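Local coordinates for integral membrane indolylacetylinositol arabinosyltransferase EmbC (PDB 7BVE), which probably transfers arabinose units during the polymerization of cell-wall arabinan, as an integral membrane glycosyltransferase of the emb family, at residues Val736-Leu747 and Pro943-Val954; Ser763-Pro772 and Pro831-Gly839. All blocks are in the same frame, centred on the assembly; numbering follows the deposited sequence.

Interaction 1 (Val736-Leu747 and Pro943-Val954)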
loop_
_atom_site.group_PDB
_atom_site.type_symbol
_atom_site.label_atom_id
_atom_site.label_comp_id
_atom_site.label_asym_id
_atom_site.label_seq_id
_atom_site.Cartn_x
_atom_site.Cartn_y
_atom_site.Cartn_z
ATOM N N VAL A 736 -10.025 35.619 8.462
ATOM C CA VAL A 736 -8.584 35.503 8.616
ATOM C C VAL A 736 -8.050 36.898 8.873
ATOM O O VAL A 736 -8.271 37.805 8.066
ATOM C CB VAL A 736 -7.925 34.882 7.379
ATOM C CG1 VAL A 736 -6.454 34.974 7.497
ATOM C CG2 VAL A 736 -8.321 33.449 7.246
ATOM N N LEU A 737 -7.364 37.072 9.993
ATOM C CA LEU A 737 -6.820 38.359 10.390
ATOM C C LEU A 737 -5.355 38.442 9.990
ATOM O O LEU A 737 -4.609 37.477 10.143
ATOM C CB LEU A 737 -6.970 38.553 11.893
ATOM C CG LEU A 737 -8.408 38.550 12.383
ATOM C CD1 LEU A 737 -8.436 38.614 13.877
ATOM C CD2 LEU A 737 -9.159 39.706 11.798
ATOM N N VAL A 738 -4.950 39.594 9.469
ATOM C CA VAL A 738 -3.644 39.767 8.842
ATOM C C VAL A 738 -2.999 41.025 9.399
ATOM O O VAL A 738 -3.595 42.104 9.340
ATOM C CB VAL A 738 -3.764 39.866 7.307
ATOM C CG1 VAL A 738 -2.461 40.277 6.688
ATOM C CG2 VAL A 738 -4.195 38.548 6.711
ATOM N N GLU A 739 -1.785 40.902 9.935
ATOM C CA GLU A 739 -0.978 42.071 10.268
ATOM C C GLU A 739 0.033 42.334 9.161
ATOM O O GLU A 739 0.830 41.463 8.804
ATOM C CB GLU A 739 -0.294 41.940 11.625
ATOM C CG GLU A 739 0.523 40.714 11.896
ATOM C CD GLU A 739 1.315 40.879 13.164
ATOM O OE1 GLU A 739 1.346 42.013 13.688
ATOM O OE2 GLU A 739 1.874 39.882 13.660
ATOM N N GLN A 740 -0.023 43.537 8.603
ATOM C CA GLN A 740 0.921 43.919 7.568
ATOM C C GLN A 740 2.278 44.245 8.170
ATOM O O GLN A 740 3.288 43.617 7.839
ATOM C CB GLN A 740 0.371 45.112 6.797
ATOM C CG GLN A 740 -0.834 44.799 5.956
ATOM C CD GLN A 740 -1.379 46.028 5.281
ATOM O OE1 GLN A 740 -0.935 47.140 5.544
ATOM N NE2 GLN A 740 -2.337 45.838 4.395
ATOM N N ASN A 741 2.316 45.225 9.066
ATOM C CA ASN A 741 3.556 45.666 9.692
ATOM C C ASN A 741 3.701 44.949 11.029
ATOM O O ASN A 741 2.916 45.183 11.950
ATOM C CB ASN A 741 3.539 47.180 9.878
ATOM C CG ASN A 741 4.907 47.748 10.163
ATOM O OD1 ASN A 741 5.902 47.027 10.162
ATOM N ND2 ASN A 741 4.965 49.048 10.422
ATOM N N ALA A 742 4.710 44.088 11.145
ATOM C CA ALA A 742 4.949 43.340 12.373
ATOM C C ALA A 742 5.757 44.116 13.401
ATOM O O ALA A 742 6.174 43.531 14.401
ATOM C CB ALA A 742 5.654 42.021 12.065
ATOM N N ASN A 743 5.988 45.409 13.187
ATOM C CA ASN A 743 6.737 46.247 14.113
ATOM C C ASN A 743 5.847 47.267 14.805
ATOM O O ASN A 743 6.352 48.224 15.396
ATOM C CB ASN A 743 7.864 46.971 13.382
ATOM C CG ASN A 743 8.853 46.025 12.761
ATOM O OD1 ASN A 743 8.985 45.964 11.540
ATOM N ND2 ASN A 743 9.559 45.278 13.597
ATOM N N ALA A 744 4.532 47.087 14.736
ATOM C CA ALA A 744 3.609 48.140 15.139
ATOM C C ALA A 744 3.293 48.090 16.631
ATOM O O ALA A 744 3.581 49.040 17.363
ATOM C CB ALA A 744 2.324 48.045 14.313
ATOM N N GLY A 745 2.708 46.991 17.094
ATOM C CA GLY A 745 2.199 46.955 18.448
ATOM C C GLY A 745 3.138 46.401 19.496
ATOM O O GLY A 745 2.717 45.606 20.337
ATOM N N MET A 746 4.404 46.810 19.467
ATOM C CA MET A 746 5.358 46.404 20.491
ATOM C C MET A 746 5.054 47.125 21.795
ATOM O O MET A 746 4.812 48.334 21.802
ATOM C CB MET A 746 6.786 46.710 20.044
ATOM C CG MET A 746 7.309 45.843 18.920
ATOM S SD MET A 746 7.579 44.143 19.436
ATOM C CE MET A 746 7.950 43.364 17.873
ATOM N N LEU A 747 5.066 46.382 22.899
ATOM C CA LEU A 747 4.778 46.972 24.195
ATOM C C LEU A 747 5.974 47.783 24.686
ATOM O O LEU A 747 7.091 47.669 24.173
ATOM C CB LEU A 747 4.414 45.887 25.208
ATOM C CG LEU A 747 3.101 45.140 24.970
ATOM C CD1 LEU A 747 2.953 43.981 25.929
ATOM C CD2 LEU A 747 1.932 46.084 25.106
ATOM N N PRO A 943 7.350 41.028 23.760
ATOM C CA PRO A 943 5.908 40.965 23.551
ATOM C C PRO A 943 5.336 42.030 22.622
ATOM O O PRO A 943 5.779 43.125 22.638
ATOM C CB PRO A 943 5.329 41.393 24.881
ATOM C CG PRO A 943 6.325 40.895 25.821
ATOM C CD PRO A 943 7.633 41.241 25.155
ATOM N N ARG A 944 4.187 41.709 22.070
ATOM C CA ARG A 944 3.577 42.459 20.993
ATOM C C ARG A 944 2.075 42.239 21.025
ATOM O O ARG A 944 1.616 41.107 21.192
ATOM C CB ARG A 944 4.177 41.995 19.664
ATOM C CG ARG A 944 3.707 42.701 18.436
ATOM C CD ARG A 944 4.427 42.124 17.246
ATOM N NE ARG A 944 4.096 40.722 17.045
ATOM C CZ ARG A 944 4.743 39.923 16.208
ATOM N NH1 ARG A 944 4.395 38.658 16.067
ATOM N NH2 ARG A 944 5.750 40.395 15.507
ATOM N N ILE A 945 1.315 43.321 20.895
ATOM C CA ILE A 945 -0.118 43.211 20.631
ATOM C C ILE A 945 -0.355 43.643 19.190
ATOM O O ILE A 945 -0.278 44.841 18.875
ATOM C CB ILE A 945 -0.962 44.038 21.609
ATOM C CG1 ILE A 945 -0.865 43.439 23.006
ATOM C CG2 ILE A 945 -2.409 44.021 21.199
ATOM C CD1 ILE A 945 -1.526 44.266 24.058
ATOM N N PRO A 946 -0.612 42.708 18.285
ATOM C CA PRO A 946 -0.701 43.047 16.867
ATOM C C PRO A 946 -1.968 43.806 16.518
ATOM O O PRO A 946 -3.008 43.655 17.161
ATOM C CB PRO A 946 -0.681 41.678 16.192
ATOM C CG PRO A 946 -1.135 40.744 17.213
ATOM C CD PRO A 946 -0.617 41.256 18.495
ATOM N N GLU A 947 -1.862 44.640 15.487
ATOM C CA GLU A 947 -2.984 45.396 14.943
ATOM C C GLU A 947 -3.419 44.712 13.658
ATOM O O GLU A 947 -2.699 44.748 12.656
ATOM C CB GLU A 947 -2.589 46.845 14.691
ATOM C CG GLU A 947 -2.268 47.601 15.951
ATOM C CD GLU A 947 -1.809 49.005 15.674
ATOM O OE1 GLU A 947 -1.627 49.342 14.488
ATOM O OE2 GLU A 947 -1.624 49.771 16.640
ATOM N N LEU A 948 -4.598 44.099 13.683
ATOM C CA LEU A 948 -5.003 43.128 12.682
ATOM C C LEU A 948 -6.074 43.695 11.758
ATOM O O LEU A 948 -6.948 44.452 12.182
ATOM C CB LEU A 948 -5.520 41.865 13.366
ATOM C CG LEU A 948 -4.498 41.177 14.265
ATOM C CD1 LEU A 948 -5.140 40.070 15.048
ATOM C CD2 LEU A 948 -3.368 40.631 13.455
ATOM N N ARG A 949 -5.990 43.323 10.482
ATOM C CA ARG A 949 -7.010 43.602 9.481
ATOM C C ARG A 949 -7.370 42.292 8.807
ATOM O O ARG A 949 -6.637 41.311 8.908
ATOM C CB ARG A 949 -6.529 44.599 8.427
ATOM C CG ARG A 949 -6.173 45.964 8.960
ATOM C CD ARG A 949 -5.672 46.862 7.849
ATOM N NE ARG A 949 -6.737 47.225 6.921
ATOM C CZ ARG A 949 -6.543 47.838 5.759
ATOM N NH1 ARG A 949 -5.318 48.154 5.367
ATOM N NH2 ARG A 949 -7.575 48.130 4.983
ATOM N N THR A 950 -8.500 42.269 8.113
ATOM C CA THR A 950 -8.897 41.027 7.473
ATOM C C THR A 950 -8.135 40.835 6.171
ATOM O O THR A 950 -7.546 41.767 5.627
ATOM C CB THR A 950 -10.400 40.998 7.217
ATOM O OG1 THR A 950 -10.764 42.076 6.356
ATOM C CG2 THR A 950 -11.149 41.147 8.508
ATOM N N LEU A 951 -8.141 39.600 5.677
ATOM C CA LEU A 951 -7.435 39.290 4.440
ATOM C C LEU A 951 -8.129 39.871 3.218
ATOM O O LEU A 951 -7.476 40.086 2.202
ATOM C CB LEU A 951 -7.272 37.776 4.309
ATOM C CG LEU A 951 -6.456 37.095 3.214
ATOM C CD1 LEU A 951 -5.818 35.864 3.778
ATOM C CD2 LEU A 951 -7.326 36.691 2.052
ATOM N N GLN A 952 -9.426 40.144 3.296
ATOM C CA GLN A 952 -10.135 40.766 2.186
ATOM C C GLN A 952 -9.772 42.236 2.041
ATOM O O GLN A 952 -9.822 42.776 0.933
ATOM C CB GLN A 952 -11.640 40.579 2.387
ATOM C CG GLN A 952 -12.558 41.087 1.290
ATOM C CD GLN A 952 -12.367 40.380 -0.037
ATOM O OE1 GLN A 952 -12.061 39.195 -0.085
ATOM N NE2 GLN A 952 -12.589 41.103 -1.123
ATOM N N GLU A 953 -9.373 42.892 3.124
ATOM C CA GLU A 953 -8.954 44.283 3.054
ATOM C C GLU A 953 -7.484 44.448 2.711
ATOM O O GLU A 953 -7.100 45.496 2.185
ATOM C CB GLU A 953 -9.230 44.982 4.378
ATOM C CG GLU A 953 -10.686 45.060 4.714
ATOM C CD GLU A 953 -10.932 45.728 6.041
ATOM O OE1 GLU A 953 -9.946 46.044 6.736
ATOM O OE2 GLU A 953 -12.110 45.932 6.394
ATOM N N VAL A 954 -6.655 43.452 3.003
ATOM C CA VAL A 954 -5.239 43.492 2.671
ATOM C C VAL A 954 -5.041 42.992 1.246
ATOM O O VAL A 954 -4.560 43.724 0.378
ATOM C CB VAL A 954 -4.428 42.658 3.672
ATOM C CG1 VAL A 954 -2.987 42.602 3.262
ATOM C CG2 VAL A 954 -4.565 43.240 5.051
#
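Val738 and Arg949 form a hydrogen-bonded antiparallel pair, and Leu737 with Thr950 the adjoining non-hydrogen-bonded one. Arg949 N gives a nearly straight bond to Val738 O (2.9 Å, 168° at the hydrogen); the return bond, Val738 N to Arg949 O, is modelled too short for its geometry to be trusted. Where 943-954 turns into helix 951-954, just past Thr950 at the N-cap, Leu951 N still reaches Val736 O (3.0 Å). Farther along, after the type I turn Asn741-Ala744, the backbones meet again: Ile945 N donates to Gly745 O (2.7 Å), and Leu747 N binds Pro943 O weakly.

Apolar branches pack beside these bonds. Leu737 and Leu948 cross at about a right angle, CD1 to CD1 at 3.8 Å, while Val738 splits its methyls: CG1, anti to the backbone N (chi1 170°), meets Val954 CG2, and CG2 lies 4.0 Å from Leu951 CB. At the other end Leu747 CD1 rests on Pro943 CB (3.7 Å).

Between the two bonded regions lies a charged pair. Glu739 OE2 sits over one face of the Arg944 guanidinium, 3.7 Å from NH1, with the two planes 86° apart; this long salt bridge rests on charge alone, since no N-H points at the oxygen. Tyr1028 OH supplies the hydrogen bond to OE2, and Arg944 NH2 donates weakly to Ala742 O at its edge.

Strand 736-738 lies between edge strand 949-950 and strand 1020-1029, where Leu737 bonds to the Tyr1028 backbone. Within the EmbC C-terminal domain the contact links this mixed sheet to the separate antiparallel sheet containing strand 862-867, on which Arg944, Ile945 and Pro946 lean.

Interaction 2 (Ser763-Pro772 and Pro831-Gly839)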
loop_
_atom_site.group_PDB
_atom_site.type_symbol
_atom_site.label_atom_id
_atom_site.label_comp_id
_atom_site.label_asym_id
_atom_site.label_seq_id
_atom_site.Cartn_x
_atom_site.Cartn_y
_atom_site.Cartn_z
ATOM N N SER A 763 19.062 36.563 33.349
ATOM C CA SER A 763 19.385 35.972 32.052
ATOM C C SER A 763 20.717 35.243 32.193
ATOM O O SER A 763 21.773 35.879 32.232
ATOM C CB SER A 763 19.446 37.032 30.961
ATOM O OG SER A 763 20.529 37.920 31.165
ATOM N N LEU A 764 20.656 33.920 32.284
ATOM C CA LEU A 764 21.836 33.068 32.240
ATOM C C LEU A 764 21.689 32.110 31.068
ATOM O O LEU A 764 20.608 31.558 30.843
ATOM C CB LEU A 764 22.044 32.309 33.558
ATOM C CG LEU A 764 21.145 31.163 34.031
ATOM C CD1 LEU A 764 21.883 30.304 35.034
ATOM C CD2 LEU A 764 19.884 31.698 34.665
ATOM N N GLY A 765 22.761 31.943 30.303
ATOM C CA GLY A 765 22.686 31.212 29.060
ATOM C C GLY A 765 22.039 31.966 27.918
ATOM O O GLY A 765 21.677 31.340 26.916
ATOM N N PHE A 766 21.884 33.285 28.038
ATOM C CA PHE A 766 21.259 34.076 26.984
ATOM C C PHE A 766 22.184 34.171 25.776
ATOM O O PHE A 766 23.382 34.427 25.918
ATOM C CB PHE A 766 20.873 35.465 27.514
ATOM C CG PHE A 766 22.041 36.341 27.903
ATOM C CD1 PHE A 766 22.621 36.236 29.157
ATOM C CD2 PHE A 766 22.515 37.316 27.035
ATOM C CE1 PHE A 766 23.684 37.049 29.522
ATOM C CE2 PHE A 766 23.579 38.130 27.390
ATOM C CZ PHE A 766 24.161 37.998 28.637
ATOM N N GLY A 767 21.649 33.807 24.616
ATOM C CA GLY A 767 22.327 33.842 23.340
ATOM C C GLY A 767 21.892 35.025 22.490
ATOM O O GLY A 767 20.897 34.903 21.770
ATOM N N PRO A 768 22.562 36.188 22.561
ATOM C CA PRO A 768 22.347 37.246 21.552
ATOM C C PRO A 768 22.818 36.883 20.149
ATOM O O PRO A 768 22.290 37.423 19.175
ATOM C CB PRO A 768 23.140 38.431 22.115
ATOM C CG PRO A 768 23.238 38.166 23.553
ATOM C CD PRO A 768 23.395 36.686 23.661
ATOM N N ASN A 769 23.784 35.979 20.012
ATOM C CA ASN A 769 24.015 35.315 18.735
ATOM C C ASN A 769 23.920 33.800 18.910
ATOM O O ASN A 769 24.439 33.043 18.085
ATOM C CB ASN A 769 25.364 35.729 18.148
ATOM C CG ASN A 769 25.439 35.535 16.642
ATOM O OD1 ASN A 769 24.470 35.104 16.012
ATOM N ND2 ASN A 769 26.591 35.847 16.063
ATOM N N GLY A 770 23.263 33.347 19.973
ATOM C CA GLY A 770 23.161 31.937 20.284
ATOM C C GLY A 770 21.911 31.275 19.751
ATOM O O GLY A 770 21.077 30.794 20.526
ATOM N N ILE A 771 21.749 31.282 18.431
ATOM C CA ILE A 771 20.772 30.442 17.740
ATOM C C ILE A 771 21.508 29.754 16.594
ATOM O O ILE A 771 22.463 30.325 16.048
ATOM C CB ILE A 771 19.553 31.244 17.239
ATOM C CG1 ILE A 771 19.945 32.338 16.249
ATOM C CG2 ILE A 771 18.775 31.878 18.381
ATOM C CD1 ILE A 771 18.760 32.962 15.577
ATOM N N PRO A 772 21.149 28.518 16.236
ATOM C CA PRO A 772 21.730 27.901 15.037
ATOM C C PRO A 772 21.334 28.631 13.769
ATOM O O PRO A 772 20.148 28.841 13.505
ATOM C CB PRO A 772 21.163 26.480 15.062
ATOM C CG PRO A 772 20.863 26.230 16.473
ATOM C CD PRO A 772 20.412 27.539 17.041
ATOM N N PRO A 831 15.294 43.275 20.092
ATOM C CA PRO A 831 16.351 42.449 20.676
ATOM C C PRO A 831 16.026 40.972 20.570
ATOM O O PRO A 831 14.866 40.568 20.533
ATOM C CB PRO A 831 16.379 42.900 22.137
ATOM C CG PRO A 831 15.013 43.380 22.393
ATOM C CD PRO A 831 14.543 44.008 21.122
ATOM N N VAL A 832 17.072 40.160 20.508
ATOM C CA VAL A 832 16.942 38.713 20.412
ATOM C C VAL A 832 17.812 38.083 21.489
ATOM O O VAL A 832 18.976 38.461 21.657
ATOM C CB VAL A 832 17.349 38.189 19.016
ATOM C CG1 VAL A 832 17.271 36.677 18.948
ATOM C CG2 VAL A 832 16.484 38.787 17.939
ATOM N N LEU A 833 17.245 37.145 22.232
ATOM C CA LEU A 833 17.996 36.287 23.131
ATOM C C LEU A 833 17.900 34.855 22.622
ATOM O O LEU A 833 17.360 34.594 21.549
ATOM C CB LEU A 833 17.501 36.433 24.569
ATOM C CG LEU A 833 18.158 37.511 25.439
ATOM C CD1 LEU A 833 17.819 38.912 25.019
ATOM C CD2 LEU A 833 17.723 37.327 26.856
ATOM N N GLY A 834 18.446 33.921 23.388
ATOM C CA GLY A 834 18.506 32.551 22.915
ATOM C C GLY A 834 18.949 31.613 24.012
ATOM O O GLY A 834 19.271 32.031 25.127
ATOM N N SER A 835 18.941 30.321 23.680
ATOM C CA SER A 835 19.333 29.289 24.632
ATOM C C SER A 835 20.133 28.172 23.977
ATOM O O SER A 835 20.029 27.014 24.391
ATOM C CB SER A 835 18.119 28.692 25.329
ATOM O OG SER A 835 18.510 27.634 26.175
ATOM N N TRP A 836 20.923 28.487 22.958
ATOM C CA TRP A 836 21.701 27.492 22.236
ATOM C C TRP A 836 23.186 27.789 22.376
ATOM O O TRP A 836 23.590 28.956 22.425
ATOM C CB TRP A 836 21.332 27.474 20.758
ATOM C CG TRP A 836 22.037 26.426 19.981
ATOM C CD1 TRP A 836 21.773 25.090 19.978
ATOM C CD2 TRP A 836 23.174 26.612 19.138
ATOM N NE1 TRP A 836 22.650 24.437 19.147
ATOM C CE2 TRP A 836 23.526 25.351 18.625
ATOM C CE3 TRP A 836 23.920 27.729 18.751
ATOM C CZ2 TRP A 836 24.589 25.175 17.743
ATOM C CZ3 TRP A 836 24.973 27.553 17.877
ATOM C CH2 TRP A 836 25.299 26.287 17.383
ATOM N N ARG A 837 23.995 26.728 22.431
ATOM C CA ARG A 837 25.447 26.832 22.488
ATOM C C ARG A 837 26.070 25.544 21.967
ATOM O O ARG A 837 25.426 24.492 21.957
ATOM C CB ARG A 837 25.917 27.116 23.911
ATOM C CG ARG A 837 25.669 25.983 24.866
ATOM C CD ARG A 837 25.998 26.403 26.274
ATOM N NE ARG A 837 25.065 27.419 26.745
ATOM C CZ ARG A 837 23.902 27.140 27.323
ATOM N NH1 ARG A 837 23.535 25.877 27.498
ATOM N NH2 ARG A 837 23.102 28.119 27.721
ATOM N N SER A 838 27.321 25.633 21.527
ATOM C CA SER A 838 27.987 24.511 20.875
ATOM C C SER A 838 28.922 23.740 21.796
ATOM O O SER A 838 29.721 22.935 21.306
ATOM C CB SER A 838 28.768 25.003 19.651
ATOM O OG SER A 838 29.438 23.931 19.012
ATOM N N GLY A 839 28.849 23.955 23.107
ATOM C CA GLY A 839 29.687 23.218 24.032
ATOM C C GLY A 839 28.888 22.351 24.982
ATOM O O GLY A 839 27.964 21.647 24.564
#
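Gly767 and Gly834 bring two segments of the EmbC C-terminal domain together, backbone against backbone: Gly767 follows the weakly bonded strand about 763-764, and Gly834 belongs to the one about 833-834. Their CA atoms are 4.1 Å apart, and since both residues are glycines the main chains meet with no side chain between them.

Two hydrogen bonds join the main chains. Gly767 N donates to Gly834 O (3.0 Å, 151° at the hydrogen), and Trp836 N adds a weak bond to Gly770 O. Two CA-H...O contacts supplement them, from Phe766 CA to Gly834 O (3.4 Å) and from Pro768 CA to Val832 O.

Aliphatic contact is narrower. Phe766 meets Leu833 through its CB, 3.7 Å from CD2, rather than through its ring.

A polar side chain makes a further approach. The bend of Arg837 at chi3 places its guanidinium beside the other segment, with NH2 3.4 Å from Gly765 CA, which lies at the guanidinium edge; NH1 bonds weakly to Gln842 O.

The aromatic component is a CH-pi contact. Trp836 holds its indole out with CG anti to the backbone N (chi1 -177°), and Trp937 meets it edge-to-face. Pro772 covers one indole face: its CG stands 3.5 Å from the centroid of the Trp836 five-membered ring, only 7° off the ring normal.

In the fold
Both contacts belong to the EmbC C-terminal domain, and interaction 2 is nested within the loop that interaction 1 closes: 763-772 and 831-839 both fall among the 195 residues between 736-747 and 943-954. Their centres lie about 28 Å apart and their nearest atoms about 7 Å, so they do not touch. Different strands of one curled antiparallel sheet border both contacts: 845-847 meets Ser763 and Leu833 of interaction 2, and 862-867 meets Arg944 of interaction 1. The ethambutol pocket includes Trp965 and Val1004 of this domain, but none of the contact residues. A bound calcium ion lies about 5 Å from the Ser835 side chain.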